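Local structure of peroxisomal acyl-coenzyme A oxidase 1 (Arabidopsis thaliana, 1W07) at residues Phe73-Ile76 and Ile77-Leu81; Glu84-Gly87 and Arg88-Phe92; Met494-Thr497 and Cys498-Leu502; Val428-Gln431 and Leu432-Ala435. The protein catalyses the FAD-dependent oxidation of long- and medium-chain acyl-CoAs to 2-trans-enoyl-CoAs in peroxisomal beta-oxidation, passing electrons to oxygen to give hydrogen peroxide. The protein carries 1 engineered substitution. All coordinates share one frame; numbering follows the deposited sequence.

Contact 1: Phe73-Ile76 and Ile77-Leu81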
loop_
_atom_site.group_PDB
_atom_site.type_symbol
_atom_site.label_atom_id
_atom_site.label_comp_id
_atom_site.label_asym_id
_atom_site.label_seq_id
_atom_site.Cartn_x
_atom_site.Cartn_y
_atom_site.Cartn_z
ATOM N N PHE B 73 4.726 -18.341 28.189
ATOM C CA PHE B 73 4.257 -18.459 29.567
ATOM C C PHE B 73 5.319 -19.194 30.378
ATOM O O PHE B 73 5.671 -18.768 31.476
ATOM C CB PHE B 73 2.944 -19.248 29.623
ATOM C CG PHE B 73 1.813 -18.614 28.862
ATOM C CD1 PHE B 73 0.817 -19.403 28.289
ATOM C CD2 PHE B 73 1.737 -17.232 28.721
ATOM C CE1 PHE B 73 -0.238 -18.823 27.582
ATOM C CE2 PHE B 73 0.681 -16.643 28.015
ATOM C CZ PHE B 73 -0.303 -17.438 27.448
ATOM N N LYS B 74 5.821 -20.298 29.827
ATOM C CA LYS B 74 6.848 -21.100 30.481
ATOM C C LYS B 74 8.109 -20.301 30.766
ATOM O O LYS B 74 8.637 -20.334 31.881
ATOM C CB LYS B 74 7.208 -22.306 29.614
ATOM C CG LYS B 74 6.144 -23.384 29.587
ATOM C CD LYS B 74 6.306 -24.358 30.746
ATOM C CE LYS B 74 7.555 -25.221 30.571
ATOM N NZ LYS B 74 7.709 -26.250 31.642
ATOM N N ARG B 75 8.592 -19.580 29.758
ATOM C CA ARG B 75 9.806 -18.786 29.912
ATOM C C ARG B 75 9.657 -17.691 30.949
ATOM O O ARG B 75 10.584 -17.427 31.709
ATOM C CB ARG B 75 10.222 -18.176 28.566
ATOM C CG ARG B 75 10.472 -19.208 27.479
ATOM C CD ARG B 75 11.513 -20.228 27.912
ATOM N NE ARG B 75 12.842 -19.631 27.993
ATOM C CZ ARG B 75 13.790 -20.033 28.833
ATOM N NH1 ARG B 75 13.563 -21.041 29.670
ATOM N NH2 ARG B 75 14.965 -19.419 28.844
ATOM N N ILE B 76 8.497 -17.048 30.984
ATOM C CA ILE B 76 8.275 -15.983 31.954
ATOM C C ILE B 76 8.363 -16.521 33.382
ATOM O O ILE B 76 8.864 -15.845 34.286
ATOM C CB ILE B 76 6.905 -15.318 31.752
ATOM C CG1 ILE B 76 6.859 -14.627 30.380
ATOM C CG2 ILE B 76 6.649 -14.313 32.861
ATOM C CD1 ILE B 76 5.491 -14.075 30.016
ATOM N N ILE B 77 7.870 -17.742 33.577
ATOM C CA ILE B 77 7.887 -18.385 34.884
ATOM C C ILE B 77 9.280 -18.904 35.245
ATOM O O ILE B 77 9.751 -18.709 36.363
ATOM C CB ILE B 77 6.896 -19.567 34.922
ATOM C CG1 ILE B 77 5.474 -19.064 34.700
ATOM C CG2 ILE B 77 6.992 -20.283 36.258
ATOM C CD1 ILE B 77 4.452 -20.170 34.541
ATOM N N GLU B 78 9.935 -19.561 34.294
ATOM C CA GLU B 78 11.263 -20.120 34.525
ATOM C C GLU B 78 12.351 -19.062 34.653
ATOM O O GLU B 78 13.369 -19.279 35.315
ATOM C CB GLU B 78 11.621 -21.094 33.401
ATOM C CG GLU B 78 10.736 -22.342 33.385
ATOM C CD GLU B 78 10.905 -23.177 32.128
ATOM O OE1 GLU B 78 10.290 -24.264 32.050
ATOM O OE2 GLU B 78 11.638 -22.746 31.211
ATOM N N LEU B 79 12.137 -17.914 34.017
ATOM C CA LEU B 79 13.110 -16.836 34.064
ATOM C C LEU B 79 12.714 -15.797 35.106
ATOM O O LEU B 79 13.476 -14.877 35.390
ATOM C CB LEU B 79 13.242 -16.185 32.687
ATOM C CG LEU B 79 13.797 -17.077 31.578
ATOM C CD1 LEU B 79 13.605 -16.401 30.232
ATOM C CD2 LEU B 79 15.269 -17.360 31.823
ATOM N N ARG B 80 11.516 -15.950 35.664
ATOM C CA ARG B 80 11.025 -15.039 36.696
ATOM C C ARG B 80 11.005 -13.602 36.198
ATOM O O ARG B 80 11.436 -12.686 36.902
ATOM C CB ARG B 80 11.923 -15.142 37.929
ATOM C CG ARG B 80 12.198 -16.578 38.334
ATOM C CD ARG B 80 13.595 -16.763 38.904
ATOM N NE ARG B 80 13.981 -18.174 38.854
ATOM C CZ ARG B 80 15.112 -18.669 39.349
ATOM N NH1 ARG B 80 15.987 -17.875 39.957
ATOM N NH2 ARG B 80 15.368 -19.965 39.237
ATOM N N LEU B 81 10.496 -13.405 34.984
ATOM C CA LEU B 81 10.433 -12.079 34.378
ATOM C C LEU B 81 9.304 -11.238 34.970
ATOM O O LEU B 81 8.232 -11.755 35.281
ATOM C CB LEU B 81 10.230 -12.211 32.865
ATOM C CG LEU B 81 11.186 -13.109 32.076
ATOM C CD1 LEU B 81 10.755 -13.154 30.616
ATOM C CD2 LEU B 81 12.618 -12.600 32.196
#
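K74 O accepts the backbone N-H of E78 at 2.8 Å from E78 N, and the N-H...O angle of 165° makes this a nearly straight helical bond. The same two residues meet again through their side chains. E78 sets CG beside its own backbone N (chi1 -66°) and runs out extended, which carries its carboxylate back over the preceding turn, where it joins K74 and R75 in a salt-bridge network, one cation to each oxygen. The arm from K74 NZ to E78 OE1 is weak, at 3.3 Å, and is reached by a lysine chain bent twice. The firmer salt bridge is R75 NH1 to E78 OE2, 3.0 Å; OE2 lies at the guanidinium edge, near its plane, although the two planar groups are turned 74° apart. Over one face of that guanidinium, L79 CG stands 3.8 Å above the plane of R75, toward its rim. Were R75 an alanine, E78 OE2 would be likely to lose its arginine mate and L79 the flat group it packs on. The helix closes in a Schellman motif: R80 has positive phi, L81 N bonds to I76 O at 3.0 Å, and R80 N returns weakly to I77 O. This surface end of helix 58-78 is fitted against helix 83-93 by I76, which touches A86 and L89, and against helix 98-113 by F73, which also packs on V654 of the second subunit.

Contact 2: Glu84-Gly87 and Arg88-Phe92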
loop_
_atom_site.group_PDB
_atom_site.type_symbol
_atom_site.label_atom_id
_atom_site.label_comp_id
_atom_site.label_asym_id
_atom_site.label_seq_id
_atom_site.Cartn_x
_atom_site.Cartn_y
_atom_site.Cartn_z
ATOM N N GLU B 84 7.213 -5.836 32.894
ATOM C CA GLU B 84 7.877 -5.106 31.824
ATOM C C GLU B 84 8.582 -6.072 30.880
ATOM O O GLU B 84 8.388 -6.026 29.664
ATOM C CB GLU B 84 8.886 -4.117 32.410
ATOM C CG GLU B 84 9.643 -3.305 31.374
ATOM C CD GLU B 84 10.596 -2.304 31.991
ATOM O OE1 GLU B 84 11.564 -2.720 32.665
ATOM O OE2 GLU B 84 10.373 -1.089 31.803
ATOM N N GLU B 85 9.391 -6.961 31.447
ATOM C CA GLU B 85 10.125 -7.936 30.652
ATOM C C GLU B 85 9.181 -8.825 29.853
ATOM O O GLU B 85 9.444 -9.119 28.694
ATOM C CB GLU B 85 11.015 -8.797 31.556
ATOM C CG GLU B 85 12.017 -7.994 32.364
ATOM C CD GLU B 85 12.694 -8.826 33.442
ATOM O OE1 GLU B 85 13.894 -9.131 33.299
ATOM O OE2 GLU B 85 12.011 -9.177 34.424
ATOM N N ALA B 86 8.088 -9.254 30.475
ATOM C CA ALA B 86 7.114 -10.101 29.797
ATOM C C ALA B 86 6.557 -9.378 28.566
ATOM O O ALA B 86 6.380 -9.983 27.502
ATOM C CB ALA B 86 5.984 -10.477 30.749
ATOM N N GLY B 87 6.282 -8.085 28.715
ATOM C CA GLY B 87 5.776 -7.292 27.604
ATOM C C GLY B 87 6.803 -7.235 26.485
ATOM O O GLY B 87 6.464 -7.408 25.311
ATOM N N ARG B 88 8.064 -7.005 26.837
ATOM C CA ARG B 88 9.113 -6.960 25.827
ATOM C C ARG B 88 9.295 -8.315 25.153
ATOM O O ARG B 88 9.672 -8.390 23.988
ATOM C CB ARG B 88 10.442 -6.507 26.439
ATOM C CG ARG B 88 10.497 -5.041 26.831
ATOM C CD ARG B 88 10.105 -4.122 25.670
ATOM N NE ARG B 88 8.654 -3.977 25.559
ATOM C CZ ARG B 88 8.036 -3.366 24.546
ATOM N NH1 ARG B 88 8.741 -2.835 23.547
ATOM N NH2 ARG B 88 6.712 -3.273 24.535
ATOM N N LEU B 89 9.036 -9.383 25.897
ATOM C CA LEU B 89 9.159 -10.731 25.366
ATOM C C LEU B 89 8.135 -10.925 24.248
ATOM O O LEU B 89 8.476 -11.332 23.131
ATOM C CB LEU B 89 8.897 -11.754 26.468
ATOM C CG LEU B 89 9.095 -13.219 26.086
ATOM C CD1 LEU B 89 10.574 -13.555 26.049
ATOM C CD2 LEU B 89 8.402 -14.078 27.107
ATOM N N ARG B 90 6.876 -10.634 24.551
ATOM C CA ARG B 90 5.819 -10.781 23.559
ATOM C C ARG B 90 6.087 -9.862 22.370
ATOM O O ARG B 90 5.818 -10.223 21.222
ATOM C CB ARG B 90 4.457 -10.447 24.168
ATOM C CG ARG B 90 3.950 -11.459 25.192
ATOM C CD ARG B 90 2.489 -11.196 25.518
ATOM N NE ARG B 90 2.307 -9.947 26.252
ATOM C CZ ARG B 90 2.477 -9.824 27.565
ATOM N NH1 ARG B 90 2.827 -10.877 28.295
ATOM N NH2 ARG B 90 2.309 -8.645 28.144
ATOM N N HIS B 91 6.615 -8.676 22.651
ATOM C CA HIS B 91 6.930 -7.706 21.616
ATOM C C HIS B 91 7.912 -8.286 20.604
ATOM O O HIS B 91 7.691 -8.192 19.388
ATOM C CB HIS B 91 7.515 -6.444 22.249
ATOM C CG HIS B 91 8.082 -5.472 21.263
ATOM N ND1 HIS B 91 7.296 -4.724 20.415
ATOM C CD2 HIS B 91 9.365 -5.138 20.979
ATOM C CE1 HIS B 91 8.067 -3.966 19.653
ATOM N NE2 HIS B 91 9.329 -4.201 19.973
ATOM N N PHE B 92 9.001 -8.884 21.084
ATOM C CA PHE B 92 9.966 -9.440 20.148
ATOM C C PHE B 92 9.571 -10.775 19.507
ATOM O O PHE B 92 10.058 -11.106 18.433
ATOM C CB PHE B 92 11.349 -9.499 20.800
ATOM C CG PHE B 92 11.944 -8.137 21.050
ATOM C CD1 PHE B 92 12.036 -7.626 22.341
ATOM C CD2 PHE B 92 12.382 -7.355 19.986
ATOM C CE1 PHE B 92 12.555 -6.354 22.573
ATOM C CE2 PHE B 92 12.904 -6.079 20.206
ATOM C CZ PHE B 92 12.989 -5.578 21.497
HETATM O O HOH W 1 7.255 -4.091 28.361
#
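R90 folds back onto A86 and G87, one turn earlier in helix 83-93 of the N-terminal helical region of this acyl-CoA oxidase. Its CG stands beside the backbone N and the chain continues straight until a bend at chi3 (-68°), which lays the guanidinium back along the helix surface. One face of the R90 guanidinium therefore covers A86 O, 3.7 Å from the plane and toward the rim, while R90 NH2 reaches G87 CA at 3.8 Å. The oxygen lies over the face and not at an N-H edge, so this is packing; A86 O takes its hydrogen bond from R90 N. R90 also touches V99 and W103 of helix 98-113, and an alanine here would probably uncover A86 O and open a gap toward those two residues.

On another side of the helix a second layered set forms. The helix backbone sets H91 CB over the centre of the R88 guanidinium, 3.8 Å above its plane, and chi1 of H91 (170°) turns the imidazole so that a ring face meets R88 NH1. The chain continues into F92, whose ring has H91 CD2 above its centre at a height of 3.5 Å; Y613 meets both rings. E85 points elsewhere, bonded to N82 N and paired with R37. The bends at chi2 and chi3 of R88 turn its NE back toward E84, whose carbonyl O already accepts R88 N at 3.0 Å. One water joins them, accepting from R88 NE at 3.1 Å and donating to E84 O at 2.6 Å.

Contact 3: Met494-Thr497 and Cys498-Leu502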
loop_
_atom_site.group_PDB
_atom_site.type_symbol
_atom_site.label_atom_id
_atom_site.label_comp_id
_atom_site.label_asym_id
_atom_site.label_seq_id
_atom_site.Cartn_x
_atom_site.Cartn_y
_atom_site.Cartn_z
ATOM N N MET B 494 -6.685 27.456 7.883
ATOM C CA MET B 494 -7.578 26.444 7.331
ATOM C C MET B 494 -8.814 26.249 8.204
ATOM O O MET B 494 -9.918 26.109 7.698
ATOM C CB MET B 494 -6.831 25.106 7.167
ATOM C CG MET B 494 -5.733 25.153 6.107
ATOM S SD MET B 494 -4.666 23.686 6.017
ATOM C CE MET B 494 -5.643 22.595 5.010
ATOM N N ALA B 495 -8.622 26.242 9.515
ATOM C CA ALA B 495 -9.731 26.055 10.449
ATOM C C ALA B 495 -10.692 27.248 10.417
ATOM O O ALA B 495 -11.913 27.068 10.364
ATOM C CB ALA B 495 -9.202 25.862 11.847
ATOM N N VAL B 496 -10.144 28.460 10.449
ATOM C CA VAL B 496 -10.967 29.658 10.414
ATOM C C VAL B 496 -11.766 29.722 9.116
ATOM O O VAL B 496 -12.910 30.160 9.103
ATOM C CB VAL B 496 -10.104 30.930 10.550
ATOM C CG1 VAL B 496 -10.962 32.168 10.323
ATOM C CG2 VAL B 496 -9.474 30.968 11.932
ATOM N N THR B 497 -11.159 29.280 8.024
ATOM C CA THR B 497 -11.832 29.275 6.736
ATOM C C THR B 497 -13.006 28.290 6.760
ATOM O O THR B 497 -14.098 28.594 6.256
ATOM C CB THR B 497 -10.856 28.892 5.624
ATOM O OG1 THR B 497 -9.834 29.888 5.546
ATOM C CG2 THR B 497 -11.561 28.790 4.289
ATOM N N CYS B 498 -12.785 27.113 7.349
ATOM C CA CYS B 498 -13.837 26.106 7.443
ATOM C C CYS B 498 -14.999 26.623 8.292
ATOM O O CYS B 498 -16.155 26.355 7.989
ATOM C CB CYS B 498 -13.292 24.806 8.056
ATOM S SG CYS B 498 -12.397 23.725 6.906
ATOM N N ALA B 499 -14.678 27.359 9.350
ATOM C CA ALA B 499 -15.700 27.901 10.234
ATOM C C ALA B 499 -16.563 28.923 9.484
ATOM O O ALA B 499 -17.790 28.892 9.571
ATOM C CB ALA B 499 -15.056 28.546 11.442
ATOM N N LYS B 500 -15.916 29.820 8.748
ATOM C CA LYS B 500 -16.644 30.824 7.990
ATOM C C LYS B 500 -17.544 30.174 6.944
ATOM O O LYS B 500 -18.712 30.542 6.799
ATOM C CB LYS B 500 -15.671 31.786 7.306
ATOM C CG LYS B 500 -14.886 32.658 8.277
ATOM C CD LYS B 500 -13.863 33.542 7.573
ATOM C CE LYS B 500 -13.088 34.379 8.583
ATOM N NZ LYS B 500 -11.876 35.018 7.996
ATOM N N ASN B 501 -17.001 29.211 6.207
ATOM C CA ASN B 501 -17.785 28.534 5.183
ATOM C C ASN B 501 -18.939 27.766 5.813
ATOM O O ASN B 501 -19.987 27.604 5.192
ATOM C CB ASN B 501 -16.902 27.599 4.358
ATOM C CG ASN B 501 -15.901 28.365 3.513
ATOM O OD1 ASN B 501 -16.230 29.414 2.949
ATOM N ND2 ASN B 501 -14.687 27.853 3.409
ATOM N N LEU B 502 -18.735 27.300 7.041
ATOM C CA LEU B 502 -19.817 26.597 7.723
ATOM C C LEU B 502 -20.930 27.584 8.042
ATOM O O LEU B 502 -22.106 27.334 7.734
ATOM C CB LEU B 502 -19.334 25.985 9.041
ATOM C CG LEU B 502 -18.423 24.771 9.042
ATOM C CD1 LEU B 502 -18.275 24.297 10.490
ATOM C CD2 LEU B 502 -19.014 23.662 8.173
#
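K500 crosses V496 at a slant, and its chain can be followed atom by atom over the preceding turn. CB is 3.7 Å from V496 O. CG comes closer, 3.3 Å from the same V496 O, and CD still passes within 3.8 Å of it. From there the extended chain leaves the carbonyl: K500 CE meets V496 CG1 at 3.5 Å, and NZ ends 3.8 Å from that methyl. V496 turns CG1 trans to its own N (chi1 172°), which places the methyl against K500 CE and NZ. The carbonyl so brushed is engaged by the backbone, K500 N to V496 O.

Next to this pair, T497 and N501 lie side by side and point the same way, with T497 CG2 3.4 Å from N501 ND2. N501 ND2 also comes 3.0 Å from T497 O, but the angle is too poor for a hydrogen bond. T497 OG1 and N501 OD1 are engaged beyond the pair, on R493 O and K504 NZ. C498 and A499 turn another face of helix 480-503 to M439 of helix 427-443. Across this turn, then, cohesion comes from main-chain hydrogen bonds and aliphatic stems, while T497 OG1 and N501 OD1 bond to residues outside it.

Contact 4: Val428-Gln431 and Leu432-Ala435; sequences VVLQ and LQVA. With FAD (flavin-adenine dinucleotide), chain I.
V428 and L432 are joined first by the backbone: L432 N donates to V428 O at 3.1 Å and, weakly, to V429 O. Q433 N is likewise divided between V429 O and L430 O, both weak bonds, so this turn of helix 427-443 mixes three- and four-residue spacings. A straighter bond follows from A435 N to Q431 O, 3.0 Å and 156°.

Side-chain packing makes the second group. The two ends of the Q433 amide rest on different apolar groups: NE2 is 3.9 Å from V429 CG1 and OE1 3.8 Å from L430 CD2. Q431 bends at chi2 (-66°) and lies alongside V434; its OE1 is buried 3.8 Å from V434 CG2 and has no polar partner.

Contacts with the cofactor form the third group, and all are apolar carbons against FAD. L432 CD1 approaches N1A of the adenine at 3.5 Å, V429 CG2 meets N7A at 3.6 Å, and V428 CB abuts the ribose hydroxyl O2B at 3.6 Å. Just ahead of the turn, D426 OD1 accepts V428 N and V429 N and also binds FAD. R333 of the second subunit packs on V428, and F313 of that subunit on V429. The arrangement is the adenosine end of an FAD pocket at a dimer interface, as in the acyl-CoA dehydrogenase and oxidase fold.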
loop_
_atom_site.group_PDB
_atom_site.type_symbol
_atom_site.label_atom_id
_atom_site.label_comp_id
_atom_site.label_asym_id
_atom_site.label_seq_id
_atom_site.Cartn_x
_atom_site.Cartn_y
_atom_site.Cartn_z
ATOM N N VAL B 428 -10.429 8.238 9.150
ATOM C CA VAL B 428 -11.122 9.414 8.655
ATOM C C VAL B 428 -12.176 9.846 9.666
ATOM O O VAL B 428 -12.366 11.046 9.914
ATOM C CB VAL B 428 -11.777 9.131 7.298
ATOM C CG1 VAL B 428 -12.665 10.287 6.887
ATOM C CG2 VAL B 428 -10.695 8.898 6.257
ATOM N N VAL B 429 -12.864 8.873 10.255
ATOM C CA VAL B 429 -13.867 9.179 11.256
ATOM C C VAL B 429 -13.208 9.892 12.440
ATOM O O VAL B 429 -13.749 10.867 12.958
ATOM C CB VAL B 429 -14.563 7.895 11.761
ATOM C CG1 VAL B 429 -15.486 8.235 12.913
ATOM C CG2 VAL B 429 -15.353 7.248 10.630
ATOM N N LEU B 430 -12.039 9.414 12.868
ATOM C CA LEU B 430 -11.340 10.029 13.996
ATOM C C LEU B 430 -10.947 11.482 13.734
ATOM O O LEU B 430 -11.043 12.323 14.627
ATOM C CB LEU B 430 -10.086 9.216 14.368
ATOM C CG LEU B 430 -10.374 7.870 15.027
ATOM C CD1 LEU B 430 -9.102 7.024 15.136
ATOM C CD2 LEU B 430 -10.982 8.125 16.396
ATOM N N GLN B 431 -10.506 11.772 12.512
ATOM C CA GLN B 431 -10.105 13.125 12.156
ATOM C C GLN B 431 -11.311 14.062 12.110
ATOM O O GLN B 431 -11.174 15.272 12.302
ATOM C CB GLN B 431 -9.369 13.139 10.812
ATOM C CG GLN B 431 -7.926 12.592 10.867
ATOM C CD GLN B 431 -6.975 13.456 11.696
ATOM O OE1 GLN B 431 -7.395 14.384 12.388
ATOM N NE2 GLN B 431 -5.682 13.144 11.629
ATOM N N LEU B 432 -12.497 13.512 11.865
ATOM C CA LEU B 432 -13.698 14.339 11.832
ATOM C C LEU B 432 -14.031 14.793 13.246
ATOM O O LEU B 432 -14.574 15.878 13.452
ATOM C CB LEU B 432 -14.869 13.554 11.229
ATOM C CG LEU B 432 -14.762 13.319 9.712
ATOM C CD1 LEU B 432 -15.832 12.336 9.262
ATOM C CD2 LEU B 432 -14.902 14.650 8.992
ATOM N N GLN B 433 -13.700 13.961 14.225
ATOM C CA GLN B 433 -13.946 14.306 15.618
ATOM C C GLN B 433 -13.043 15.480 15.976
ATOM O O GLN B 433 -13.462 16.408 16.673
ATOM C CB GLN B 433 -13.649 13.108 16.525
ATOM C CG GLN B 433 -14.797 12.108 16.601
ATOM C CD GLN B 433 -14.356 10.729 17.063
ATOM O OE1 GLN B 433 -13.488 10.592 17.933
ATOM N NE2 GLN B 433 -14.964 9.699 16.492
ATOM N N VAL B 434 -11.803 15.446 15.495
ATOM C CA VAL B 434 -10.863 16.533 15.762
ATOM C C VAL B 434 -11.411 17.807 15.129
ATOM O O VAL B 434 -11.381 18.877 15.738
ATOM C CB VAL B 434 -9.459 16.228 15.174
ATOM C CG1 VAL B 434 -8.541 17.450 15.320
ATOM C CG2 VAL B 434 -8.851 15.031 15.890
ATOM N N ALA B 435 -11.916 17.689 13.904
ATOM C CA ALA B 435 -12.473 18.838 13.192
ATOM C C ALA B 435 -13.592 19.470 14.019
ATOM O O ALA B 435 -13.638 20.692 14.173
ATOM C CB ALA B 435 -12.997 18.411 11.825
HETATM P PA FAD I . -16.563 1.986 8.805
HETATM O O1A FAD I . -16.534 2.824 10.023
HETATM O O2A FAD I . -17.847 1.362 8.420
HETATM O O5B FAD I . -15.996 2.860 7.579
HETATM C C5B FAD I . -15.998 2.348 6.245
HETATM C C4B FAD I . -15.766 3.488 5.247
HETATM O O4B FAD I . -16.802 4.465 5.463
HETATM C C3B FAD I . -14.434 4.194 5.513
HETATM O O3B FAD I . -13.966 4.808 4.310
HETATM C C2B FAD I . -14.832 5.253 6.538
HETATM O O2B FAD I . -13.968 6.387 6.439
HETATM C C1B FAD I . -16.206 5.660 5.996
HETATM N N9A FAD I . -17.048 6.250 7.063
HETATM C C8A FAD I . -17.681 5.581 8.027
HETATM N N7A FAD I . -18.338 6.438 8.809
HETATM C C5A FAD I . -18.118 7.663 8.346
HETATM C C6A FAD I . -18.541 8.929 8.733
HETATM N N6A FAD I . -19.265 9.108 9.832
HETATM N N1A FAD I . -18.139 10.031 7.969
HETATM C C2A FAD I . -17.322 9.842 6.849
HETATM N N3A FAD I . -16.931 8.624 6.519
HETATM C C4A FAD I . -17.302 7.544 7.228
HETATM N N1 FAD I . -13.183 -5.118 17.100
HETATM C C2 FAD I . -13.409 -5.594 18.398
HETATM O O2 FAD I . -14.451 -5.311 18.984
HETATM N N3 FAD I . -12.440 -6.405 19.009
HETATM C C4 FAD I . -11.264 -6.737 18.325
HETATM O O4 FAD I . -10.407 -7.422 18.885
HETATM C C4X FAD I . -11.060 -6.278 17.027
HETATM N N5 FAD I . -9.926 -6.666 16.298
HETATM C C5X FAD I . -9.719 -6.226 14.988
HETATM C C6 FAD I . -8.649 -6.715 14.247
HETATM C C7 FAD I . -8.507 -6.367 12.909
HETATM C C7M FAD I . -7.326 -6.937 12.124
HETATM C C8 FAD I . -9.442 -5.518 12.306
HETATM C C8M FAD I . -9.310 -5.118 10.835
HETATM C C9 FAD I . -10.503 -5.024 13.055
HETATM C C9A FAD I . -10.654 -5.369 14.394
HETATM N N10 FAD I . -11.759 -4.937 15.141
HETATM C C10 FAD I . -12.008 -5.465 16.418
HETATM C "C1'" FAD I . -12.756 -4.003 14.559
HETATM C "C2'" FAD I . -12.200 -2.576 14.563
HETATM O "O2'" FAD I . -11.786 -2.216 15.883
HETATM C "C3'" FAD I . -13.172 -1.517 14.032
HETATM O "O3'" FAD I . -14.373 -1.540 14.807
HETATM C "C4'" FAD I . -13.533 -1.731 12.560
HETATM O "O4'" FAD I . -12.426 -2.252 11.820
HETATM C "C5'" FAD I . -13.976 -0.398 11.957
HETATM O "O5'" FAD I . -14.148 -0.523 10.546
HETATM P P FAD I . -15.608 -0.442 9.883
HETATM O O1P FAD I . -15.779 -1.665 9.070
HETATM O O2P FAD I . -16.597 -0.146 10.944
HETATM O O3P FAD I . -15.451 0.831 8.917
#

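Overall arrangement
Contacts 1 and 2 belong to consecutive helices, 58-78 and 83-93, and touch each other by apolar packing. Contacts 3 and 4 lie on the opposite side of the chain's centre, 16 Å apart between centres without touching, although helix 480-503 of contact 3 packs on helix 427-443 of contact 4. Contact 1 is a surface helix end and adds ion pairs to its main-chain bonds. Contacts 2 and 3 are partly buried, the former with layered arginine and aromatic groups, the latter with aliphatic stems. Contact 4 alone is buried and lines the cofactor site, with apolar side chains. Contacts 1 and 4 both reach the second subunit.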